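Diaminopimelate decarboxylase (Psychromonas ingrahamii, PDB 4XG1) probably catalyses the pyridoxal phosphate-dependent decarboxylation of meso-diaminopimelate to L-lysine, the last step of bacterial lysine biosynthesis. Local coordinates at residues I149-N154 with K195-H200; N124-S129 with N170-E175; K289-K294 with I303-M308; G27-I32 with N385-A390. One frame throughout, in Å; residues are numbered along the deposited sequence.

Contact 1 of 4, residues I149-N154 with K195-H200; sequences IRINPN and KGVDCH. With LLP ((2S)-2-amino-6-[[3-hydroxy-2-methyl-5-(phosphonooxymethyl)pyridin-4-yl]methylideneamino]hexanoic acid), chain T; SCN (thiocyanate ion), chain M.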
loop_
_atom_site.group_PDB
_atom_site.type_symbol
_atom_site.label_atom_id
_atom_site.label_comp_id
_atom_site.label_asym_id
_atom_site.label_seq_id
_atom_site.Cartn_x
_atom_site.Cartn_y
_atom_site.Cartn_z
ATOM N N ILE B 149 18.067 -22.627 6.613
ATOM C CA ILE B 149 18.502 -21.326 7.013
ATOM C C ILE B 149 18.607 -20.535 5.756
ATOM O O ILE B 149 19.128 -21.015 4.753
ATOM C CB ILE B 149 19.863 -21.345 7.689
ATOM C CG1 ILE B 149 19.914 -22.401 8.814
ATOM C CG2 ILE B 149 20.207 -19.958 8.258
ATOM C CD1 ILE B 149 19.170 -22.003 10.057
ATOM N N ARG B 150 18.070 -19.326 5.796
ATOM C CA ARG B 150 18.279 -18.372 4.710
ATOM C C ARG B 150 19.692 -17.762 4.864
ATOM O O ARG B 150 19.996 -17.076 5.863
ATOM C CB ARG B 150 17.235 -17.264 4.718
ATOM C CG ARG B 150 17.319 -16.368 3.489
ATOM C CD ARG B 150 16.311 -15.228 3.562
ATOM N NE ARG B 150 16.445 -14.347 2.430
ATOM C CZ ARG B 150 15.618 -13.365 2.139
ATOM N NH1 ARG B 150 14.551 -13.147 2.867
ATOM N NH2 ARG B 150 15.869 -12.607 1.091
ATOM N N ILE B 151 20.514 -18.017 3.857
ATOM C CA ILE B 151 21.886 -17.670 3.873
ATOM C C ILE B 151 22.143 -16.578 2.873
ATOM O O ILE B 151 21.554 -16.539 1.798
ATOM C CB ILE B 151 22.754 -18.879 3.457
ATOM C CG1 ILE B 151 22.627 -19.991 4.473
ATOM C CG2 ILE B 151 24.223 -18.485 3.278
ATOM C CD1 ILE B 151 22.965 -19.557 5.878
ATOM N N ASN B 152 22.987 -15.652 3.291
ATOM C CA ASN B 152 23.450 -14.593 2.451
ATOM C C ASN B 152 24.852 -14.919 1.992
ATOM O O ASN B 152 25.833 -14.662 2.709
ATOM C CB ASN B 152 23.421 -13.253 3.207
ATOM C CG ASN B 152 22.058 -12.949 3.798
ATOM O OD1 ASN B 152 21.064 -13.498 3.374
ATOM N ND2 ASN B 152 22.019 -12.056 4.781
ATOM N N PRO B 153 24.958 -15.434 0.762
ATOM C CA PRO B 153 26.289 -15.625 0.231
ATOM C C PRO B 153 27.093 -14.353 0.051
ATOM O O PRO B 153 26.555 -13.253 -0.064
ATOM C CB PRO B 153 26.050 -16.287 -1.114
ATOM C CG PRO B 153 24.579 -16.233 -1.382
ATOM C CD PRO B 153 23.920 -15.453 -0.296
ATOM N N ASN B 154 28.384 -14.550 -0.089
ATOM C CA ASN B 154 29.340 -13.505 -0.188
ATOM C C ASN B 154 29.486 -13.374 -1.674
ATOM O O ASN B 154 30.458 -13.846 -2.274
ATOM C CB ASN B 154 30.668 -13.942 0.449
ATOM C CG ASN B 154 31.104 -15.357 0.025
ATOM O OD1 ASN B 154 31.975 -15.474 -0.829
ATOM N ND2 ASN B 154 30.512 -16.433 0.609
ATOM N N LYS B 195 16.567 -29.661 7.110
ATOM C CA LYS B 195 16.257 -30.253 5.808
ATOM C C LYS B 195 16.940 -29.600 4.655
ATOM O O LYS B 195 17.124 -30.246 3.605
ATOM C CB LYS B 195 14.752 -30.202 5.537
ATOM C CG LYS B 195 13.925 -30.839 6.646
ATOM C CD LYS B 195 14.149 -32.344 6.741
ATOM C CE LYS B 195 13.236 -33.088 5.794
ATOM N NZ LYS B 195 13.522 -34.546 5.866
ATOM N N GLY B 196 17.314 -28.326 4.801
ATOM C CA GLY B 196 17.760 -27.600 3.624
ATOM C C GLY B 196 18.603 -26.386 3.835
ATOM O O GLY B 196 18.917 -25.990 4.955
ATOM N N VAL B 197 18.993 -25.816 2.701
ATOM C CA VAL B 197 19.634 -24.513 2.653
ATOM C C VAL B 197 18.823 -23.609 1.742
ATOM O O VAL B 197 18.391 -24.013 0.645
ATOM C CB VAL B 197 21.073 -24.661 2.144
ATOM C CG1 VAL B 197 21.653 -23.326 1.664
ATOM C CG2 VAL B 197 21.927 -25.212 3.269
ATOM N N ASP B 198 18.677 -22.360 2.161
ATOM C CA ASP B 198 17.840 -21.398 1.440
ATOM C C ASP B 198 18.543 -20.062 1.194
ATOM O O ASP B 198 19.396 -19.632 1.972
ATOM C CB ASP B 198 16.565 -21.170 2.269
ATOM C CG ASP B 198 15.739 -20.005 1.777
ATOM O OD1 ASP B 198 15.187 -20.082 0.642
ATOM O OD2 ASP B 198 15.668 -19.017 2.543
ATOM N N CYS B 199 18.197 -19.425 0.081
ATOM C CA CYS B 199 18.558 -18.054 -0.115
ATOM C C CYS B 199 17.606 -17.297 -1.040
ATOM O O CYS B 199 16.876 -17.900 -1.854
ATOM C CB CYS B 199 19.963 -17.945 -0.670
ATOM S SG CYS B 199 19.995 -18.354 -2.433
ATOM N N HIS B 200 17.627 -15.970 -0.908
ATOM C CA HIS B 200 16.939 -15.134 -1.853
ATOM C C HIS B 200 17.765 -13.844 -2.017
ATOM O O HIS B 200 17.957 -13.150 -1.056
ATOM C CB HIS B 200 15.496 -14.865 -1.383
ATOM C CG HIS B 200 14.751 -13.914 -2.258
ATOM N ND1 HIS B 200 14.106 -14.316 -3.403
ATOM C CD2 HIS B 200 14.579 -12.576 -2.183
ATOM C CE1 HIS B 200 13.582 -13.271 -4.014
ATOM N NE2 HIS B 200 13.832 -12.201 -3.280
HETATM N N1 LLP T . 11.197 -15.531 -2.060
HETATM C C2 LLP T . 11.409 -14.634 -1.090
HETATM C "C2'" LLP T . 11.975 -15.098 0.228
HETATM C C3 LLP T . 11.050 -13.228 -1.355
HETATM O O3 LLP T . 11.273 -12.279 -0.418
HETATM C C4 LLP T . 10.504 -12.859 -2.666
HETATM C "C4'" LLP T . 10.143 -11.457 -3.043
HETATM C C5 LLP T . 10.318 -13.941 -3.654
HETATM C C6 LLP T . 10.665 -15.231 -3.276
HETATM C "C5'" LLP T . 9.746 -13.702 -5.025
HETATM O OP4 LLP T . 10.495 -12.831 -5.776
HETATM P P LLP T . 10.160 -12.462 -7.299
HETATM O OP1 LLP T . 8.671 -12.148 -7.280
HETATM O OP2 LLP T . 11.139 -11.343 -7.726
HETATM O OP3 LLP T . 10.613 -13.641 -8.181
HETATM N N LLP T . 6.917 -5.159 -4.109
HETATM C CA LLP T . 8.144 -5.297 -4.997
HETATM C CB LLP T . 8.578 -6.753 -5.116
HETATM C CG LLP T . 9.677 -7.207 -4.175
HETATM C CD LLP T . 9.341 -8.507 -3.479
HETATM C CE LLP T . 10.569 -9.032 -2.711
HETATM N NZ LLP T . 10.501 -10.389 -2.130
HETATM C C LLP T . 7.787 -4.833 -6.388
HETATM O O LLP T . 6.646 -4.522 -6.685
HETATM O OXT LLP T . 8.611 -4.762 -7.285
HETATM S S SCN M . 15.506 -9.439 -0.775
HETATM C C SCN M . 14.440 -9.149 -1.825
HETATM N N SCN M . 13.685 -8.970 -2.687
#
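R150 and D198 are paired across strands 145-152 and 192-198, parallel neighbours in the TIM barrel that carries the cofactor. The pairing rests on two backbone bonds, D198 N to I149 O (3.0 Å) and I151 N to D198 O (2.7 Å). From there R150 reaches the active site: CG stands anti to the backbone N (chi1 -172°) and the chain stays extended as far as NE. Its CB lies 3.2 Å from OD2 of D198, and CG touches the same oxygen, while CD is already drawing away from it. NE and CZ then pass the CB of H200, CZ at 3.8 Å. At the tip, NH2 donates in the guanidinium plane to the carbonyl O of H200 (3.0 Å, 164°), and NH1 forms a salt bridge with E126. The guanidinium stands 77° from the H200 ring, and NH2 lies at that ring's edge, near its plane. Exchanging R150 for a leucine would probably leave H200 O without this donor and the E126 carboxylate without its cation. The pyridine ring of LLP lies over one face of H200, whose ND1 is bonded to G239 N. At the ring's edge, NE2 of H200 makes a weak bond to the thiocyanate N (3.3 Å).

Contact 2 of 4, residues N124-S129 with N170-E175; sequences NVESIS and NKFGIE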
loop_
_atom_site.group_PDB
_atom_site.type_symbol
_atom_site.label_atom_id
_atom_site.label_comp_id
_atom_site.label_asym_id
_atom_site.label_seq_id
_atom_site.Cartn_x
_atom_site.Cartn_y
_atom_site.Cartn_z
ATOM N N ASN B 124 11.955 -21.501 6.189
ATOM C CA ASN B 124 13.179 -20.823 5.811
ATOM C C ASN B 124 13.490 -19.783 6.874
ATOM O O ASN B 124 12.898 -18.708 6.884
ATOM C CB ASN B 124 13.012 -20.177 4.443
ATOM C CG ASN B 124 12.891 -21.200 3.331
ATOM O OD1 ASN B 124 13.380 -22.329 3.467
ATOM N ND2 ASN B 124 12.226 -20.835 2.228
ATOM N N VAL B 125 14.422 -20.109 7.770
ATOM C CA VAL B 125 14.714 -19.297 8.956
ATOM C C VAL B 125 15.708 -18.164 8.673
ATOM O O VAL B 125 16.702 -18.346 7.957
ATOM C CB VAL B 125 15.269 -20.165 10.115
ATOM C CG1 VAL B 125 15.640 -19.328 11.335
ATOM C CG2 VAL B 125 14.261 -21.214 10.514
ATOM N N GLU B 126 15.453 -17.020 9.308
ATOM C CA GLU B 126 16.165 -15.764 9.041
ATOM C C GLU B 126 16.875 -15.159 10.258
ATOM O O GLU B 126 17.596 -14.204 10.128
ATOM C CB GLU B 126 15.154 -14.725 8.524
ATOM C CG GLU B 126 14.401 -15.218 7.288
ATOM C CD GLU B 126 14.359 -14.220 6.135
ATOM O OE1 GLU B 126 15.186 -13.283 6.142
ATOM O OE2 GLU B 126 13.501 -14.404 5.224
ATOM N N SER B 127 16.669 -15.713 11.439
ATOM C CA SER B 127 17.423 -15.268 12.570
ATOM C C SER B 127 17.635 -16.398 13.552
ATOM O O SER B 127 16.979 -17.453 13.471
ATOM C CB SER B 127 16.727 -14.120 13.252
ATOM O OG SER B 127 15.641 -14.595 14.026
ATOM N N ILE B 128 18.552 -16.157 14.482
ATOM C CA ILE B 128 18.859 -17.097 15.526
ATOM C C ILE B 128 17.691 -17.115 16.483
ATOM O O ILE B 128 17.171 -18.200 16.810
ATOM C CB ILE B 128 20.146 -16.706 16.276
ATOM C CG1 ILE B 128 21.364 -16.935 15.384
ATOM C CG2 ILE B 128 20.294 -17.536 17.537
ATOM C CD1 ILE B 128 22.617 -16.202 15.875
ATOM N N SER B 129 17.268 -15.926 16.917
ATOM C CA SER B 129 16.081 -15.822 17.762
ATOM C C SER B 129 14.932 -16.673 17.241
ATOM O O SER B 129 14.181 -17.251 18.020
ATOM C CB SER B 129 15.610 -14.403 17.847
ATOM O OG SER B 129 16.051 -13.780 19.026
ATOM N N ASN B 170 20.752 -5.410 4.800
ATOM C CA ASN B 170 19.328 -5.511 4.918
ATOM C C ASN B 170 18.933 -6.538 5.959
ATOM O O ASN B 170 19.735 -7.360 6.380
ATOM C CB ASN B 170 18.732 -5.768 3.541
ATOM C CG ASN B 170 18.885 -7.218 3.068
ATOM O OD1 ASN B 170 19.121 -8.161 3.852
ATOM N ND2 ASN B 170 18.817 -7.391 1.746
ATOM N N LYS B 171 17.691 -6.462 6.375
ATOM C CA LYS B 171 17.180 -7.284 7.440
ATOM C C LYS B 171 17.175 -8.829 7.232
ATOM O O LYS B 171 17.011 -9.568 8.183
ATOM C CB LYS B 171 15.762 -6.812 7.809
ATOM C CG LYS B 171 14.687 -7.079 6.787
ATOM C CD LYS B 171 13.359 -6.512 7.251
ATOM C CE LYS B 171 12.284 -6.619 6.179
ATOM N NZ LYS B 171 10.973 -6.123 6.656
ATOM N N PHE B 172 17.359 -9.290 6.000
ATOM C CA PHE B 172 17.216 -10.708 5.660
ATOM C C PHE B 172 18.461 -11.577 5.872
ATOM O O PHE B 172 19.585 -11.181 5.600
ATOM C CB PHE B 172 16.754 -10.865 4.203
ATOM C CG PHE B 172 15.522 -10.100 3.900
ATOM C CD1 PHE B 172 14.337 -10.395 4.551
ATOM C CD2 PHE B 172 15.546 -9.028 3.025
ATOM C CE1 PHE B 172 13.189 -9.664 4.306
ATOM C CE2 PHE B 172 14.409 -8.280 2.789
ATOM C CZ PHE B 172 13.221 -8.587 3.449
ATOM N N GLY B 173 18.219 -12.777 6.356
ATOM C CA GLY B 173 19.181 -13.862 6.248
ATOM C C GLY B 173 20.273 -13.877 7.258
ATOM O O GLY B 173 20.388 -12.990 8.075
ATOM N N ILE B 174 21.058 -14.937 7.195
ATOM C CA ILE B 174 22.246 -15.088 8.011
ATOM C C ILE B 174 23.425 -15.011 7.072
ATOM O O ILE B 174 23.450 -15.638 5.994
ATOM C CB ILE B 174 22.268 -16.439 8.698
ATOM C CG1 ILE B 174 21.000 -16.650 9.544
ATOM C CG2 ILE B 174 23.535 -16.592 9.541
ATOM C CD1 ILE B 174 20.894 -15.751 10.739
ATOM N N GLU B 175 24.394 -14.209 7.456
ATOM C CA GLU B 175 25.598 -14.073 6.656
ATOM C C GLU B 175 26.363 -15.407 6.646
ATOM O O GLU B 175 26.469 -16.100 7.646
ATOM C CB GLU B 175 26.423 -12.854 7.094
ATOM C CG GLU B 175 26.997 -12.944 8.483
ATOM C CD GLU B 175 28.007 -11.843 8.752
ATOM O OE1 GLU B 175 27.963 -10.813 8.057
ATOM O OE2 GLU B 175 28.860 -12.028 9.651
#
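The carboxylate of E126 meets the F172 ring at its edge: OE1 lies in the ring plane, 3.4 Å from CD1, with the two flat groups turned 56° apart. One face of the ring is taken by the adjacent K171, whose CG sits over its centre. The contact joins the turn between strand 122-125 and helix 128-140 of the TIM barrel to the loop leading into strand 174-175. E126 is bent at chi2 (-131°), which swings OE1 toward that loop, where G173 N donates to it from the anti side, tilted 31° out of the carboxylate plane (3.1 Å), in a bent bond. The other oxygen, OE2, is occupied by R150. With an alanine in place of E126, G173 N would probably lose its acceptor and the R150 guanidinium its countercharge. The loop is shaped from within by an Asx turn, F172 N donating to N170 OD1 (3.0 Å), and by the positive phi of G173, which glycine readily adopts. K294 of the second subunit closes over the junction, its NZ bonded to the carbonyl oxygens of E126 and K171. S127 is the N-cap of helix 128-140, its OG bonded to E130 N. Beside it, CD1 of I174 packs 3.7 Å from E126 O and 4.0 Å from S127 CA.

Contact 3 of 4, residues K289-K294 with I303-M308; sequences KVEFLK and IVDAAM. With TME (propane), chain K.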
loop_
_atom_site.group_PDB
_atom_site.type_symbol
_atom_site.label_atom_id
_atom_site.label_comp_id
_atom_site.label_asym_id
_atom_site.label_seq_id
_atom_site.Cartn_x
_atom_site.Cartn_y
_atom_site.Cartn_z
ATOM N N LYS B 289 -10.203 3.899 -17.130
ATOM C CA LYS B 289 -10.919 4.781 -18.020
ATOM C C LYS B 289 -10.427 6.215 -17.822
ATOM O O LYS B 289 -10.213 6.668 -16.681
ATOM C CB LYS B 289 -12.396 4.705 -17.693
ATOM C CG LYS B 289 -13.306 5.634 -18.499
ATOM C CD LYS B 289 -14.747 5.531 -17.997
ATOM C CE LYS B 289 -15.388 6.913 -17.893
ATOM N NZ LYS B 289 -16.311 7.007 -16.726
ATOM N N VAL B 290 -10.219 6.923 -18.929
ATOM C CA VAL B 290 -9.832 8.328 -18.881
ATOM C C VAL B 290 -11.069 9.131 -18.498
ATOM O O VAL B 290 -12.107 9.046 -19.170
ATOM C CB VAL B 290 -9.334 8.811 -20.268
ATOM C CG1 VAL B 290 -8.984 10.283 -20.227
ATOM C CG2 VAL B 290 -8.120 8.009 -20.712
ATOM N N GLU B 291 -10.965 9.916 -17.447
ATOM C CA GLU B 291 -12.064 10.748 -17.048
ATOM C C GLU B 291 -11.901 12.106 -17.710
ATOM O O GLU B 291 -12.774 12.534 -18.458
ATOM C CB GLU B 291 -12.102 10.909 -15.528
ATOM C CG GLU B 291 -12.183 9.593 -14.759
ATOM C CD GLU B 291 -13.597 9.076 -14.579
ATOM O OE1 GLU B 291 -14.532 9.530 -15.288
ATOM O OE2 GLU B 291 -13.763 8.172 -13.747
ATOM N N PHE B 292 -10.789 12.774 -17.440
ATOM C CA PHE B 292 -10.559 14.107 -17.937
ATOM C C PHE B 292 -9.193 14.262 -18.565
ATOM O O PHE B 292 -8.277 13.479 -18.280
ATOM C CB PHE B 292 -10.601 15.099 -16.815
ATOM C CG PHE B 292 -11.820 15.011 -15.969
ATOM C CD1 PHE B 292 -13.068 15.005 -16.540
ATOM C CD2 PHE B 292 -11.711 14.982 -14.598
ATOM C CE1 PHE B 292 -14.191 14.933 -15.760
ATOM C CE2 PHE B 292 -12.832 14.924 -13.800
ATOM C CZ PHE B 292 -14.080 14.910 -14.392
ATOM N N LEU B 293 -9.068 15.278 -19.432
ATOM C CA LEU B 293 -7.778 15.714 -19.958
ATOM C C LEU B 293 -7.609 17.135 -19.534
ATOM O O LEU B 293 -8.503 17.950 -19.730
ATOM C CB LEU B 293 -7.728 15.615 -21.453
ATOM C CG LEU B 293 -7.935 14.224 -22.034
ATOM C CD1 LEU B 293 -8.007 14.326 -23.559
ATOM C CD2 LEU B 293 -6.837 13.263 -21.631
ATOM N N LYS B 294 -6.477 17.424 -18.913
ATOM C CA LYS B 294 -6.122 18.780 -18.545
ATOM C C LYS B 294 -4.916 19.229 -19.346
ATOM O O LYS B 294 -3.840 18.613 -19.257
ATOM C CB LYS B 294 -5.745 18.858 -17.094
ATOM C CG LYS B 294 -6.917 18.856 -16.169
ATOM C CD LYS B 294 -6.436 18.999 -14.745
ATOM C CE LYS B 294 -5.874 20.357 -14.497
ATOM N NZ LYS B 294 -5.984 20.676 -13.048
ATOM N N ILE B 303 -6.313 12.216 -16.564
ATOM C CA ILE B 303 -6.827 11.804 -15.290
ATOM C C ILE B 303 -7.683 10.566 -15.492
ATOM O O ILE B 303 -8.718 10.635 -16.124
ATOM C CB ILE B 303 -7.644 12.945 -14.693
ATOM C CG1 ILE B 303 -6.713 14.137 -14.531
ATOM C CG2 ILE B 303 -8.230 12.545 -13.348
ATOM C CD1 ILE B 303 -7.406 15.374 -14.078
ATOM N N VAL B 304 -7.240 9.438 -14.935
ATOM C CA VAL B 304 -7.900 8.156 -15.092
ATOM C C VAL B 304 -8.562 7.691 -13.784
ATOM O O VAL B 304 -8.374 8.305 -12.755
ATOM C CB VAL B 304 -6.881 7.090 -15.562
ATOM C CG1 VAL B 304 -6.409 7.414 -16.973
ATOM C CG2 VAL B 304 -5.683 6.984 -14.591
ATOM N N ASP B 305 -9.320 6.602 -13.823
ATOM C CA ASP B 305 -10.056 6.187 -12.660
ATOM C C ASP B 305 -9.310 5.139 -11.811
ATOM O O ASP B 305 -9.845 4.684 -10.797
ATOM C CB ASP B 305 -11.477 5.717 -13.026
ATOM C CG ASP B 305 -11.500 4.493 -13.879
ATOM O OD1 ASP B 305 -10.425 3.979 -14.246
ATOM O OD2 ASP B 305 -12.602 3.959 -14.156
ATOM N N ALA B 306 -8.094 4.750 -12.223
ATOM C CA ALA B 306 -7.199 3.955 -11.373
ATOM C C ALA B 306 -6.182 4.881 -10.706
ATOM O O ALA B 306 -5.849 5.926 -11.263
ATOM C CB ALA B 306 -6.494 2.903 -12.180
ATOM N N ALA B 307 -5.665 4.475 -9.552
ATOM C CA ALA B 307 -4.746 5.280 -8.794
ATOM C C ALA B 307 -3.730 4.439 -8.025
ATOM O O ALA B 307 -3.693 3.226 -8.156
ATOM C CB ALA B 307 -5.529 6.166 -7.842
ATOM N N MET B 308 -2.928 5.096 -7.198
ATOM C CA MET B 308 -1.895 4.451 -6.431
ATOM C C MET B 308 -2.442 3.431 -5.446
ATOM O O MET B 308 -1.726 2.502 -5.072
ATOM C CB MET B 308 -1.008 5.486 -5.715
ATOM C CG MET B 308 -1.721 6.183 -4.585
ATOM S SD MET B 308 -0.768 7.523 -3.846
ATOM C CE MET B 308 0.214 6.529 -2.760
HETATM C C1 TME K . -8.282 22.699 -16.742
HETATM C C2 TME K . -8.179 22.063 -18.119
HETATM C C3 TME K . -9.213 20.943 -18.217
#
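D305 holds CG between its backbone N and carbonyl carbon (chi1 65°), which folds the carboxylate back onto K289: OD1 takes the N-H of K289 in a nearly straight bond (2.9 Å, 169°) that arrives from above the carboxylate plane. In I303 the outer chain is extended (chi2 174°), carrying CD1 to within 3.8 Å of CD of K294. These side chains flank a beta hairpin, strands 284-294 and 300-304, interrupted by a classic bulge in which E291 and F292 both face I303. The I303 carbonyl therefore accepts twice, from E291 N almost in line with the C=O (2.7 Å) and from F292 N on a lone pair (3.3 Å), while I303 N returns a bond to F292 O (2.9 Å). Next to the bulge, V290 and V304 form a non-hydrogen-bonded pair, their CG2 and CG1 respectively 4.2 Å apart. F292 and I303 also pack on V105 of the second subunit, and K294 NZ bonds to G173 O there. OD2 of D305, with T28 OG1 a very close neighbour, approaches E291 OE2 to 4.4 Å, and the mutual repulsion is probably eased at E291 by a salt bridge from R133 of the second subunit and a weaker one from K289 NZ.

Contact 4 of 4, residues G27-I32 with N385-A390; sequences GTPAYI and NSRCRA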
loop_
_atom_site.group_PDB
_atom_site.type_symbol
_atom_site.label_atom_id
_atom_site.label_comp_id
_atom_site.label_asym_id
_atom_site.label_seq_id
_atom_site.Cartn_x
_atom_site.Cartn_y
_atom_site.Cartn_z
ATOM N N GLY B 27 -16.889 -2.891 -15.429
ATOM C CA GLY B 27 -16.438 -1.524 -15.214
ATOM C C GLY B 27 -14.941 -1.436 -14.885
ATOM O O GLY B 27 -14.268 -2.435 -14.630
ATOM N N THR B 28 -14.430 -0.222 -14.815
ATOM C CA THR B 28 -13.070 0.026 -14.417
ATOM C C THR B 28 -13.046 0.709 -13.045
ATOM O O THR B 28 -14.019 1.361 -12.680
ATOM C CB THR B 28 -12.387 0.953 -15.443
ATOM O OG1 THR B 28 -13.183 2.130 -15.642
ATOM C CG2 THR B 28 -12.246 0.221 -16.734
ATOM N N PRO B 29 -11.939 0.632 -12.313
ATOM C CA PRO B 29 -10.738 -0.084 -12.719
ATOM C C PRO B 29 -10.872 -1.551 -12.544
ATOM O O PRO B 29 -11.707 -2.016 -11.733
ATOM C CB PRO B 29 -9.670 0.411 -11.748
ATOM C CG PRO B 29 -10.447 0.927 -10.591
ATOM C CD PRO B 29 -11.664 1.540 -11.192
ATOM N N ALA B 30 -10.096 -2.284 -13.328
ATOM C CA ALA B 30 -10.197 -3.735 -13.297
ATOM C C ALA B 30 -8.880 -4.383 -13.633
ATOM O O ALA B 30 -8.216 -4.011 -14.595
ATOM C CB ALA B 30 -11.244 -4.200 -14.274
ATOM N N TYR B 31 -8.487 -5.343 -12.819
ATOM C CA TYR B 31 -7.330 -6.170 -13.133
ATOM C C TYR B 31 -7.820 -7.311 -13.977
ATOM O O TYR B 31 -8.862 -7.903 -13.659
ATOM C CB TYR B 31 -6.696 -6.736 -11.865
ATOM C CG TYR B 31 -5.702 -5.796 -11.212
ATOM C CD1 TYR B 31 -4.398 -5.688 -11.701
ATOM C CD2 TYR B 31 -6.043 -5.066 -10.065
ATOM C CE1 TYR B 31 -3.488 -4.854 -11.116
ATOM C CE2 TYR B 31 -5.114 -4.246 -9.464
ATOM C CZ TYR B 31 -3.852 -4.136 -9.991
ATOM O OH TYR B 31 -2.888 -3.328 -9.388
ATOM N N ILE B 32 -7.057 -7.631 -15.023
ATOM C CA ILE B 32 -7.408 -8.739 -15.889
ATOM C C ILE B 32 -6.250 -9.674 -16.064
ATOM O O ILE B 32 -5.145 -9.230 -16.396
ATOM C CB ILE B 32 -7.845 -8.220 -17.268
ATOM C CG1 ILE B 32 -9.128 -7.410 -17.130
ATOM C CG2 ILE B 32 -8.136 -9.386 -18.219
ATOM C CD1 ILE B 32 -9.568 -6.716 -18.397
ATOM N N ASN B 385 -8.104 7.146 0.296
ATOM C CA ASN B 385 -9.205 8.021 -0.184
ATOM C C ASN B 385 -10.543 7.281 -0.205
ATOM O O ASN B 385 -11.460 7.681 -0.892
ATOM C CB ASN B 385 -8.932 8.575 -1.573
ATOM C CG ASN B 385 -7.908 9.702 -1.589
ATOM O OD1 ASN B 385 -7.768 10.395 -2.609
ATOM N ND2 ASN B 385 -7.130 9.842 -0.510
ATOM N N SER B 386 -10.655 6.197 0.565
ATOM C CA SER B 386 -11.871 5.440 0.664
ATOM C C SER B 386 -12.368 5.042 -0.698
ATOM O O SER B 386 -13.546 5.172 -1.001
ATOM C CB SER B 386 -12.945 6.209 1.446
ATOM O OG SER B 386 -12.578 6.309 2.826
ATOM N N ARG B 387 -11.436 4.533 -1.509
ATOM C CA ARG B 387 -11.727 3.963 -2.811
ATOM C C ARG B 387 -11.862 2.466 -2.633
ATOM O O ARG B 387 -11.125 1.865 -1.879
ATOM C CB ARG B 387 -10.593 4.263 -3.784
ATOM C CG ARG B 387 -10.507 5.726 -4.105
ATOM C CD ARG B 387 -9.237 6.121 -4.813
ATOM N NE ARG B 387 -8.964 5.261 -5.961
ATOM C CZ ARG B 387 -9.533 5.345 -7.150
ATOM N NH1 ARG B 387 -10.446 6.276 -7.374
ATOM N NH2 ARG B 387 -9.222 4.454 -8.087
ATOM N N CYS B 388 -12.815 1.870 -3.310
ATOM C CA CYS B 388 -13.023 0.431 -3.284
ATOM C C CYS B 388 -11.982 -0.284 -4.130
ATOM O O CYS B 388 -11.658 0.177 -5.197
ATOM C CB CYS B 388 -14.401 0.109 -3.847
ATOM S SG CYS B 388 -15.690 0.683 -2.752
ATOM N N ARG B 389 -11.502 -1.409 -3.654
ATOM C CA ARG B 389 -10.574 -2.174 -4.417
ATOM C C ARG B 389 -11.215 -2.723 -5.693
ATOM O O ARG B 389 -12.400 -3.089 -5.710
ATOM C CB ARG B 389 -9.907 -3.317 -3.610
ATOM C CG ARG B 389 -8.715 -2.787 -2.854
ATOM C CD ARG B 389 -7.885 -3.842 -2.160
ATOM N NE ARG B 389 -8.440 -4.181 -0.849
ATOM C CZ ARG B 389 -7.741 -4.479 0.230
ATOM N NH1 ARG B 389 -8.409 -4.754 1.317
ATOM N NH2 ARG B 389 -6.413 -4.480 0.256
ATOM N N ALA B 390 -10.384 -2.780 -6.714
ATOM C CA ALA B 390 -10.760 -3.157 -8.041
ATOM C C ALA B 390 -11.220 -4.583 -8.140
ATOM O O ALA B 390 -10.892 -5.429 -7.323
ATOM C CB ALA B 390 -9.558 -2.986 -8.960
#
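Apolar packing dominates between P29, Y31 and A390. The methyl CB of A390 points into the segment 27-32, lying 4.3 Å from CG of P29 and 4.2 Å from CD2 of Y31, and it approaches the tyrosine ring obliquely. It also rests against backbone, 3.6 Å from P29 O and 4.4 Å from A30 CA. The peptide bond before P29 is cis, and the CB of P29 points toward the loop 385-390. This packing sits at the start of a parallel strand pair in the mixed beta-sheet domain that accompanies the barrel: strand 30-34 runs beside 391-396, with Y31 bonded through its backbone to A391 and I393. A390 thus touches strand 30-34 just before its own chain enters the sheet. Polar bonds run to residues outside the two segments. R387, turned at chi3 (50°), brings NH2 to 4.5 Å from CG of P29, a loose van der Waals approach, and uses its polar atoms on other residues: NH2 forms a salt bridge with D310 and bonds to D305 O, and NE bonds to N309. The P29 carbonyl is bonded to R406 and the Y31 hydroxyl to D310 O.

All four contacts are buried, but they fall into two groups on opposite sides of the chain's centre. Contacts 1 and 2 share the barrel around strand 145-152 and touch directly, R150 O meeting I174 N and N152 ND2 meeting F172 O; there, strand bonds and the buried charges of R150 and E126 combine, and contact 1 alone of the two touches the cofactor group. Contacts 3 and 4, with centres about 12 Å apart, share the mixed sheet and meet where D305 O accepts from R387 NH2. Contact 3 is rich in backbone bonds, whereas contact 4 relies on apolar packing. Contact 1 meets no other protein chain; the remaining three touch the second subunit, and K294 of contact 3 reaches contact 2 of that partner, linking the groups across the dimer.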